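ABC transporter periplasmic peptide-binding protein (Pseudoalteromonas, PDB 4QFP) probably binds short peptides, dipeptides among them, in the periplasm and hands them to an ABC transporter for uptake. Local coordinates at residues 115-120 against 185-190; 89-94 against 173-178; 36-41 against 219-224; 29-34 against 261-266. One frame throughout, in Å; residues are numbered along the deposited sequence.

Interaction 1 of 4, residues 115-120 against 185-190; sequences ADDVIF and VLSKEY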
# COMPACT_ATOMS: atom_id res chain seq x y z
N ALA A 115 2.01 -17.68 21.49
CA ALA A 115 2.79 -16.47 21.72
C ALA A 115 4.14 -16.46 21.02
O ALA A 115 4.64 -15.40 20.62
CB ALA A 115 2.97 -16.26 23.21
N ASP A 116 4.76 -17.62 20.88
CA ASP A 116 6.08 -17.68 20.26
C ASP A 116 6.01 -17.32 18.78
O ASP A 116 6.94 -16.74 18.22
CB ASP A 116 6.72 -19.06 20.46
CG ASP A 116 7.06 -19.32 21.92
OD1 ASP A 116 7.70 -18.44 22.54
OD2 ASP A 116 6.69 -20.38 22.45
N ASP A 117 4.89 -17.64 18.14
CA ASP A 117 4.70 -17.24 16.75
C ASP A 117 4.64 -15.72 16.62
O ASP A 117 5.23 -15.13 15.70
CB ASP A 117 3.44 -17.88 16.20
CG ASP A 117 3.52 -19.39 16.18
OD1 ASP A 117 4.44 -19.94 15.54
OD2 ASP A 117 2.66 -20.05 16.82
N VAL A 118 3.93 -15.08 17.55
CA VAL A 118 3.79 -13.62 17.55
C VAL A 118 5.13 -12.95 17.84
O VAL A 118 5.50 -11.95 17.21
CB VAL A 118 2.78 -13.17 18.60
CG1 VAL A 118 2.65 -11.65 18.59
CG2 VAL A 118 1.43 -13.85 18.36
N ILE A 119 5.86 -13.50 18.81
CA ILE A 119 7.11 -12.91 19.21
C ILE A 119 8.12 -13.05 18.08
O ILE A 119 8.85 -12.11 17.76
CB ILE A 119 7.66 -13.57 20.50
CG1 ILE A 119 6.88 -13.08 21.73
CG2 ILE A 119 9.12 -13.23 20.67
CD1 ILE A 119 7.22 -13.84 22.99
N PHE A 120 8.16 -14.23 17.48
CA PHE A 120 9.04 -14.45 16.33
C PHE A 120 8.70 -13.51 15.19
O PHE A 120 9.58 -12.87 14.61
CB PHE A 120 8.97 -15.89 15.84
CG PHE A 120 9.54 -16.09 14.46
CD1 PHE A 120 10.90 -16.17 14.26
CD2 PHE A 120 8.70 -16.15 13.35
CE1 PHE A 120 11.43 -16.33 12.98
CE2 PHE A 120 9.22 -16.31 12.08
CZ PHE A 120 10.58 -16.41 11.89
N VAL A 185 0.62 -12.80 10.98
CA VAL A 185 1.38 -13.67 11.86
C VAL A 185 1.99 -14.83 11.06
O VAL A 185 1.31 -15.49 10.27
CB VAL A 185 0.52 -14.22 13.01
CG1 VAL A 185 1.33 -15.18 13.88
CG2 VAL A 185 -0.04 -13.09 13.84
N LEU A 186 3.28 -15.08 11.28
CA LEU A 186 3.98 -16.15 10.58
C LEU A 186 4.23 -17.33 11.53
O LEU A 186 4.02 -17.22 12.74
CB LEU A 186 5.30 -15.63 10.01
CG LEU A 186 5.20 -14.32 9.20
CD1 LEU A 186 6.57 -13.79 8.86
CD2 LEU A 186 4.38 -14.52 7.95
N SER A 187 4.70 -18.45 10.98
CA SER A 187 4.85 -19.67 11.77
C SER A 187 6.27 -19.83 12.25
O SER A 187 7.18 -19.98 11.44
CB SER A 187 4.45 -20.89 10.95
OG SER A 187 4.73 -22.08 11.65
N LYS A 188 6.47 -19.81 13.57
CA LYS A 188 7.81 -20.03 14.11
C LYS A 188 8.25 -21.46 13.90
O LYS A 188 9.41 -21.71 13.59
CB LYS A 188 7.89 -19.66 15.60
CG LYS A 188 9.29 -19.89 16.20
CD LYS A 188 9.38 -19.54 17.67
CE LYS A 188 10.82 -19.65 18.17
NZ LYS A 188 10.97 -19.39 19.63
N GLU A 189 7.34 -22.42 14.06
CA GLU A 189 7.70 -23.83 13.91
C GLU A 189 8.26 -24.09 12.52
O GLU A 189 9.27 -24.78 12.37
CB GLU A 189 6.51 -24.76 14.18
CG GLU A 189 6.84 -26.22 13.87
CD GLU A 189 5.78 -27.23 14.33
OE1 GLU A 189 4.63 -26.85 14.58
OE2 GLU A 189 6.13 -28.43 14.44
N TYR A 190 7.60 -23.54 11.51
CA TYR A 190 8.06 -23.61 10.13
C TYR A 190 9.42 -22.96 9.96
O TYR A 190 10.34 -23.53 9.35
CB TYR A 190 7.05 -22.91 9.21
CG TYR A 190 7.40 -22.97 7.74
CD1 TYR A 190 7.97 -24.11 7.18
CD2 TYR A 190 7.13 -21.91 6.90
CE1 TYR A 190 8.28 -24.18 5.84
CE2 TYR A 190 7.43 -21.96 5.55
CZ TYR A 190 8.01 -23.10 5.03
OH TYR A 190 8.32 -23.16 3.69
O HOH W 1 10.14 -16.68 19.44
O HOH W 2 4.37 -22.15 14.45

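Interaction 2 of 4, residues 89-94 against 173-178; sequences KSVTFT and SFLANM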
# COMPACT_ATOMS: atom_id res chain seq x y z
N LYS A 89 2.69 2.82 26.95
CA LYS A 89 3.98 2.26 26.53
C LYS A 89 4.01 0.73 26.57
O LYS A 89 4.99 0.11 26.18
CB LYS A 89 5.11 2.85 27.36
CG LYS A 89 5.27 4.35 27.20
CD LYS A 89 6.21 4.93 28.24
CE LYS A 89 7.64 4.52 27.99
NZ LYS A 89 8.56 5.10 29.01
N SER A 90 2.92 0.14 27.05
CA SER A 90 2.77 -1.32 27.05
C SER A 90 1.42 -1.71 26.46
O SER A 90 0.39 -1.17 26.85
CB SER A 90 2.91 -1.88 28.47
OG SER A 90 4.20 -1.59 29.01
N VAL A 91 1.42 -2.65 25.51
CA VAL A 91 0.16 -3.19 24.97
C VAL A 91 0.14 -4.72 25.03
O VAL A 91 1.00 -5.39 24.47
CB VAL A 91 -0.10 -2.71 23.52
CG1 VAL A 91 -1.41 -3.31 22.98
CG2 VAL A 91 -0.15 -1.20 23.46
N THR A 92 -0.87 -5.27 25.70
CA THR A 92 -0.95 -6.70 25.92
C THR A 92 -2.04 -7.36 25.08
O THR A 92 -3.21 -6.98 25.17
CB THR A 92 -1.21 -7.01 27.41
OG1 THR A 92 -0.15 -6.47 28.20
CG2 THR A 92 -1.32 -8.50 27.64
N PHE A 93 -1.65 -8.36 24.29
CA PHE A 93 -2.60 -9.11 23.47
C PHE A 93 -2.85 -10.50 24.03
O PHE A 93 -1.91 -11.28 24.22
CB PHE A 93 -2.08 -9.28 22.04
CG PHE A 93 -1.92 -7.98 21.28
CD1 PHE A 93 -0.73 -7.27 21.34
CD2 PHE A 93 -2.95 -7.50 20.49
CE1 PHE A 93 -0.57 -6.09 20.63
CE2 PHE A 93 -2.80 -6.31 19.78
CZ PHE A 93 -1.60 -5.60 19.85
N THR A 94 -4.11 -10.82 24.28
CA THR A 94 -4.48 -12.19 24.59
C THR A 94 -4.74 -12.90 23.27
O THR A 94 -5.44 -12.37 22.41
CB THR A 94 -5.73 -12.25 25.45
OG1 THR A 94 -5.51 -11.50 26.66
CG2 THR A 94 -6.04 -13.68 25.81
N SER A 173 -0.60 5.76 16.79
CA SER A 173 -0.87 4.98 15.58
C SER A 173 -0.54 3.50 15.74
O SER A 173 -0.72 2.73 14.80
CB SER A 173 -0.06 5.51 14.40
OG SER A 173 1.33 5.41 14.68
N PHE A 174 -0.04 3.11 16.91
CA PHE A 174 0.43 1.75 17.10
C PHE A 174 -0.61 0.68 16.73
O PHE A 174 -0.33 -0.20 15.92
CB PHE A 174 0.98 1.53 18.51
CG PHE A 174 1.48 0.14 18.75
CD1 PHE A 174 2.72 -0.26 18.27
CD2 PHE A 174 0.71 -0.79 19.42
CE1 PHE A 174 3.18 -1.55 18.48
CE2 PHE A 174 1.15 -2.08 19.63
CZ PHE A 174 2.40 -2.46 19.15
N LEU A 175 -1.80 0.73 17.31
CA LEU A 175 -2.77 -0.33 17.01
C LEU A 175 -3.16 -0.34 15.53
O LEU A 175 -3.43 -1.40 14.96
CB LEU A 175 -4.01 -0.24 17.90
CG LEU A 175 -3.94 -0.72 19.36
CD1 LEU A 175 -5.31 -0.55 20.01
CD2 LEU A 175 -3.51 -2.18 19.45
N ALA A 176 -3.17 0.83 14.90
CA ALA A 176 -3.49 0.94 13.48
C ALA A 176 -2.42 0.26 12.62
O ALA A 176 -2.73 -0.40 11.63
CB ALA A 176 -3.65 2.39 13.07
N ASN A 177 -1.16 0.43 13.01
CA ASN A 177 -0.07 -0.28 12.35
C ASN A 177 -0.16 -1.80 12.53
O ASN A 177 0.20 -2.56 11.63
CB ASN A 177 1.27 0.28 12.81
CG ASN A 177 1.55 1.65 12.21
OD1 ASN A 177 0.98 2.00 11.18
ND2 ASN A 177 2.44 2.42 12.84
N MET A 178 -0.67 -2.24 13.67
CA MET A 178 -0.87 -3.67 13.90
C MET A 178 -2.08 -4.24 13.15
O MET A 178 -2.25 -5.46 13.07
CB MET A 178 -1.02 -3.95 15.40
CG MET A 178 0.20 -3.57 16.24
SD MET A 178 1.73 -4.42 15.73
CE MET A 178 1.28 -6.13 15.98

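Interaction 3 of 4, residues 36-41 against 219-224; sequences EANPVS and RRDHLV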
# COMPACT_ATOMS: atom_id res chain seq x y z
N GLU A 36 -2.75 -7.85 -11.82
CA GLU A 36 -1.94 -6.98 -12.68
C GLU A 36 -0.42 -7.20 -12.63
O GLU A 36 0.31 -6.64 -13.44
CB GLU A 36 -2.26 -5.50 -12.43
CG GLU A 36 -1.66 -4.92 -11.15
CD GLU A 36 -2.55 -5.10 -9.94
OE1 GLU A 36 -3.55 -5.84 -10.05
OE2 GLU A 36 -2.28 -4.49 -8.89
N ALA A 37 0.07 -7.99 -11.68
CA ALA A 37 1.51 -8.20 -11.60
C ALA A 37 1.85 -9.42 -10.74
O ALA A 37 1.00 -9.92 -10.03
CB ALA A 37 2.19 -6.95 -11.04
N ASN A 38 3.10 -9.88 -10.84
CA ASN A 38 3.56 -10.98 -9.99
C ASN A 38 3.55 -10.55 -8.54
O ASN A 38 3.67 -9.35 -8.25
CB ASN A 38 5.00 -11.38 -10.34
CG ASN A 38 5.13 -12.01 -11.70
OD1 ASN A 38 5.95 -11.58 -12.52
ND2 ASN A 38 4.36 -13.05 -11.94
N PRO A 39 3.42 -11.51 -7.62
CA PRO A 39 3.75 -11.19 -6.23
C PRO A 39 5.26 -11.17 -6.13
O PRO A 39 5.91 -11.94 -6.84
CB PRO A 39 3.19 -12.37 -5.45
CG PRO A 39 3.22 -13.51 -6.42
CD PRO A 39 2.99 -12.91 -7.78
N VAL A 40 5.82 -10.31 -5.29
CA VAL A 40 7.27 -10.20 -5.20
C VAL A 40 7.76 -11.08 -4.05
O VAL A 40 8.97 -11.26 -3.87
CB VAL A 40 7.70 -8.75 -4.99
CG1 VAL A 40 7.26 -7.92 -6.16
CG2 VAL A 40 7.10 -8.18 -3.72
N SER A 41 6.82 -11.63 -3.31
CA SER A 41 7.10 -12.47 -2.15
C SER A 41 5.79 -13.03 -1.64
O SER A 41 4.73 -12.56 -2.02
CB SER A 41 7.78 -11.65 -1.06
OG SER A 41 7.91 -12.40 0.13
N ARG A 219 3.81 -19.77 -10.59
CA ARG A 219 4.58 -19.76 -11.83
C ARG A 219 4.75 -18.31 -12.28
O ARG A 219 3.80 -17.67 -12.71
CB ARG A 219 3.90 -20.62 -12.89
CG ARG A 219 4.61 -21.95 -13.11
CD ARG A 219 3.67 -23.09 -13.50
NE ARG A 219 2.98 -22.88 -14.77
CZ ARG A 219 3.58 -22.86 -15.96
NH1 ARG A 219 4.89 -23.02 -16.05
NH2 ARG A 219 2.86 -22.66 -17.06
N ARG A 220 5.96 -17.80 -12.12
CA ARG A 220 6.27 -16.41 -12.40
C ARG A 220 5.80 -16.00 -13.78
O ARG A 220 6.10 -16.67 -14.78
CB ARG A 220 7.78 -16.18 -12.25
CG ARG A 220 8.26 -14.78 -12.62
CD ARG A 220 9.44 -14.39 -11.74
NE ARG A 220 9.07 -14.41 -10.32
CZ ARG A 220 9.11 -13.36 -9.50
NH1 ARG A 220 9.52 -12.17 -9.94
NH2 ARG A 220 8.75 -13.50 -8.23
N ASP A 221 5.07 -14.89 -13.83
CA ASP A 221 4.49 -14.33 -15.05
C ASP A 221 3.31 -15.14 -15.57
O ASP A 221 2.80 -14.87 -16.66
CB ASP A 221 5.54 -14.17 -16.15
CG ASP A 221 6.71 -13.30 -15.74
OD1 ASP A 221 6.49 -12.26 -15.09
OD2 ASP A 221 7.86 -13.66 -16.07
N HIS A 222 2.86 -16.14 -14.81
CA HIS A 222 1.77 -16.96 -15.30
C HIS A 222 0.62 -16.97 -14.32
O HIS A 222 -0.41 -16.33 -14.57
CB HIS A 222 2.23 -18.40 -15.61
CG HIS A 222 1.20 -19.21 -16.34
ND1 HIS A 222 1.47 -20.45 -16.88
CD2 HIS A 222 -0.11 -18.96 -16.62
CE1 HIS A 222 0.38 -20.93 -17.46
NE2 HIS A 222 -0.59 -20.05 -17.31
N LEU A 223 0.79 -17.66 -13.20
CA LEU A 223 -0.29 -17.77 -12.23
C LEU A 223 0.18 -18.10 -10.82
O LEU A 223 1.30 -18.55 -10.60
CB LEU A 223 -1.32 -18.80 -12.70
CG LEU A 223 -0.79 -20.20 -13.00
CD1 LEU A 223 -0.32 -20.87 -11.73
CD2 LEU A 223 -1.87 -21.03 -13.66
N VAL A 224 -0.70 -17.88 -9.86
CA VAL A 224 -0.48 -18.47 -8.55
C VAL A 224 -1.75 -19.21 -8.20
O VAL A 224 -2.85 -18.79 -8.59
CB VAL A 224 -0.02 -17.44 -7.48
CG1 VAL A 224 0.33 -16.11 -8.13
CG2 VAL A 224 -1.05 -17.29 -6.38

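Interaction 4 of 4, residues 29-34 against 261-266; sequences QGLVYC and ECDVTA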
# COMPACT_ATOMS: atom_id res chain seq x y z
N GLN A 29 -16.48 -25.26 -6.43
CA GLN A 29 -16.05 -24.48 -7.58
C GLN A 29 -14.79 -23.64 -7.27
O GLN A 29 -14.30 -23.61 -6.14
CB GLN A 29 -17.18 -23.57 -8.09
CG GLN A 29 -17.69 -23.92 -9.48
CD GLN A 29 -16.61 -23.81 -10.56
OE1 GLN A 29 -16.06 -22.74 -10.80
NE2 GLN A 29 -16.32 -24.94 -11.21
N GLY A 30 -14.27 -22.98 -8.29
CA GLY A 30 -13.08 -22.19 -8.14
C GLY A 30 -13.31 -20.79 -8.66
O GLY A 30 -14.37 -20.49 -9.22
N LEU A 31 -12.32 -19.93 -8.47
CA LEU A 31 -12.43 -18.56 -8.95
C LEU A 31 -11.13 -18.18 -9.64
O LEU A 31 -10.05 -18.49 -9.12
CB LEU A 31 -12.74 -17.62 -7.78
CG LEU A 31 -12.86 -16.14 -8.11
CD1 LEU A 31 -14.00 -15.48 -7.36
CD2 LEU A 31 -11.53 -15.42 -7.84
N VAL A 32 -11.22 -17.57 -10.81
CA VAL A 32 -10.04 -17.03 -11.46
C VAL A 32 -10.04 -15.50 -11.37
O VAL A 32 -11.03 -14.84 -11.70
CB VAL A 32 -9.88 -17.48 -12.94
CG1 VAL A 32 -8.58 -16.94 -13.52
CG2 VAL A 32 -9.91 -19.01 -13.06
N TYR A 33 -8.92 -14.96 -10.91
CA TYR A 33 -8.81 -13.54 -10.61
C TYR A 33 -7.68 -12.97 -11.46
O TYR A 33 -6.53 -13.36 -11.29
CB TYR A 33 -8.49 -13.42 -9.12
CG TYR A 33 -8.30 -12.03 -8.58
CD1 TYR A 33 -7.15 -11.31 -8.86
CD2 TYR A 33 -9.25 -11.45 -7.75
CE1 TYR A 33 -6.97 -10.03 -8.35
CE2 TYR A 33 -9.07 -10.18 -7.23
CZ TYR A 33 -7.93 -9.48 -7.54
OH TYR A 33 -7.76 -8.22 -7.03
N CYS A 34 -8.00 -12.08 -12.40
CA CYS A 34 -6.99 -11.43 -13.25
C CYS A 34 -6.23 -10.39 -12.46
O CYS A 34 -6.78 -9.35 -12.09
CB CYS A 34 -7.64 -10.76 -14.46
SG CYS A 34 -7.67 -11.78 -15.95
N GLU A 261 -12.89 -15.82 -19.17
CA GLU A 261 -11.62 -16.45 -18.84
C GLU A 261 -11.24 -16.11 -17.41
O GLU A 261 -10.59 -16.90 -16.74
CB GLU A 261 -10.53 -16.00 -19.82
CG GLU A 261 -10.72 -16.50 -21.25
CD GLU A 261 -9.66 -15.97 -22.20
OE1 GLU A 261 -8.46 -16.20 -21.94
OE2 GLU A 261 -10.04 -15.29 -23.19
N CYS A 262 -11.63 -14.93 -16.95
CA CYS A 262 -11.43 -14.55 -15.56
C CYS A 262 -12.80 -14.30 -14.93
O CYS A 262 -13.74 -13.93 -15.63
CB CYS A 262 -10.59 -13.27 -15.45
SG CYS A 262 -8.76 -13.47 -15.59
N ASP A 263 -12.90 -14.49 -13.62
CA ASP A 263 -14.14 -14.24 -12.91
C ASP A 263 -14.13 -12.88 -12.22
O ASP A 263 -15.18 -12.29 -11.99
CB ASP A 263 -14.40 -15.34 -11.88
CG ASP A 263 -14.42 -16.72 -12.50
OD1 ASP A 263 -15.06 -16.89 -13.56
OD2 ASP A 263 -13.79 -17.63 -11.94
N VAL A 264 -12.94 -12.41 -11.88
CA VAL A 264 -12.77 -11.09 -11.29
C VAL A 264 -11.60 -10.44 -11.98
O VAL A 264 -10.59 -11.10 -12.21
CB VAL A 264 -12.45 -11.19 -9.78
CG1 VAL A 264 -12.26 -9.81 -9.17
CG2 VAL A 264 -13.55 -11.93 -9.05
N THR A 265 -11.72 -9.16 -12.32
CA THR A 265 -10.59 -8.42 -12.86
C THR A 265 -10.20 -7.27 -11.94
O THR A 265 -11.05 -6.50 -11.47
CB THR A 265 -10.83 -7.93 -14.31
OG1 THR A 265 -9.63 -7.32 -14.80
CG2 THR A 265 -11.94 -6.92 -14.35
N ALA A 266 -8.90 -7.18 -11.68
CA ALA A 266 -8.35 -6.14 -10.82
C ALA A 266 -8.05 -4.87 -11.61
O ALA A 266 -7.63 -4.93 -12.76
CB ALA A 266 -7.09 -6.65 -10.14

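Interaction 1 of 4, residues 115-120 against 185-190
D117 OD1 is gripped by several groups at once. K188 N donates to it at 2.8 Å with an N-H...O angle of 160°, and uses the lone pair that lies away from OD2. Water 2 also donates to this oxygen, and R111 forms a salt bridge with it. OD2 accepts from N114 N, so both carboxylate oxygens are held. CG of D117 stands beside its own backbone N (chi1 -63°), which carries the carboxylate across to the start of helix 188-195. There S187 is the N-cap: its OG accepts from Y190 N at 3.2 Å. Water 2 joins this cap to D117, since it binds S187 OG at 2.8 Å and accepts from E189 N at 3.0 Å. Helix 115-123 thus supplies an acceptor to the first turn of helix 188-195, and the negative charge of D117 probably suits the N-terminal end of that helix. With an alanine here, K188 N and R111 would probably lose their shared acceptor, and water 2 would be less firmly placed. The extended K188 chain crosses F120, with CB 3.9 Å from F120 CB. Further out, K188 CD lies 3.9 Å from D116 CB. K188 NZ ends on water 1 at 2.8 Å, while the D116 carboxylate pairs with R157. L186 CB meets the edge of the F120 ring, and V185 CG1 rests against D117 CB at 4.1 Å.

Interaction 2 of 4, residues 89-94 against 173-178
F174 holds its CG opposite its backbone N (chi1 -179°), and this sends the ring out from the helix toward V91 and F93. F93 has CG beside its own N (chi1 -64°), and its ring reaches F174 and L175. The two rings meet at their rims. F93 CE1 and F174 CE2 are 4.5 Å apart, each near the plane of the other ring, so neither ring lies over the other. V91 fits beside them, with CB 4.1 Å from F174 CE2. One methyl of L175, CD2, reaches the strand: it lies 3.9 Å from F93 CZ and 4.3 Å from V91 CG1. The contact sets the short helix 174-178 on one face of the four-stranded antiparallel sheet that contains strand 90-95. The segment axes pass 11.7 Å apart at 38°, a spacing bridged wholly by apolar side chains. V91 and F93 are two residues apart on the strand and both point to the helix. Within the helix, M178 CG sits 3.7 Å above one face of the F174 ring, toward its rim. Around this layer, F165 meets the F93 ring, I84 touches both V91 and L175, and L167 and L151 pack on F174.

Interaction 3 of 4, residues 36-41 against 219-224
The amide end of N38 lies against the turn at D221, with its CG 3.6 Å from D221 N and 3.7 Å from D221 OD1. The amide and carboxylate planes are 47° apart, so the two groups meet at a slant. R220 folds back over N38 and P39. Its CG leaves opposite the backbone N (chi1 175°) and packs on the N38 amide. The chain then bends, and the guanidinium faces that amide from further off. R220 NH2 comes to 3.5 Å from P39 O. Deeper in, the P39 ring meets V224, with CD 4.2 Å from V224 CG1. The turn itself is what sets R220 and D221 in place. It joins strands 213-219 and 223-228 as a beta hairpin, through a type II turn from R219 to H222 in which D221 takes positive phi (73°). R219 O accepts from H222 N at 2.8 Å and from L223 N at 3.0 Å, which makes a classic beta bulge at the hairpin end. On the other side the loop 36-41 is held by helix residues: N415 ND2 donates to N38 O, and T52 OG1 bonds to V40 N. I55 packs on both P39 and V224, while Y218 touches N38, P39 and V224.

Interaction 4 of 4, residues 29-34 against 261-266
Strand 30-34 runs parallel to strand 264-266. A disulfide bonds C34 SG at 2.0 Å to C262 SG, in the loop before the second strand, with a torsion of 72°. Next to the disulfide the ladder is regular and tight: C34 N donates to V264 O at 2.8 Å, and A266 N to C34 O at 3.1 Å. Its start is less regular: V32 O takes two donors, D263 N at 2.7 Å and V264 N. V32 N also points to D263 OD2 at 2.8 Å and nearly straight (169°), though from 32° out of the carboxylate plane. K534 forms a salt bridge with the same oxygen. Replacing D263 by an asparagine is likely to cost the K534 ammonium group this counter-charge and weaken the grip on V32 N. Toward solvent the contact is looser: V32 CG1 only brushes E261 O at 3.8 Å, and the exposed E261 side chain heads off to T259. On the face of Y33 and V264, L31 adds to the packing; helix 250-258 covers the face of C34 and T265. The Y33 ring crosses V264 CG1 at CD2, 3.7 Å away, and reaches on until Y33 OH is 3.5 Å from A266 CB.

Overall arrangement
Interactions 3 and 4 both reach the same mixed sheet and touch directly: E36 OE1 is 3.6 Å from A266 CB, and their centres are 15 Å apart. The segments 29-34 and 36-41 are nearly continuous in the chain, one in a strand and the next in the loop after it. Neither contact touches the bound valine or threonine. The P39 side chain is about 12 Å from the valine, and the A266 side chain about 11 Å from the threonine. Interactions 1 and 2 form another group, with centres 17 Å apart and nearest atoms about 6 Å apart. Their segments alternate along the chain, nested inside the loops closed by interactions 3 and 4.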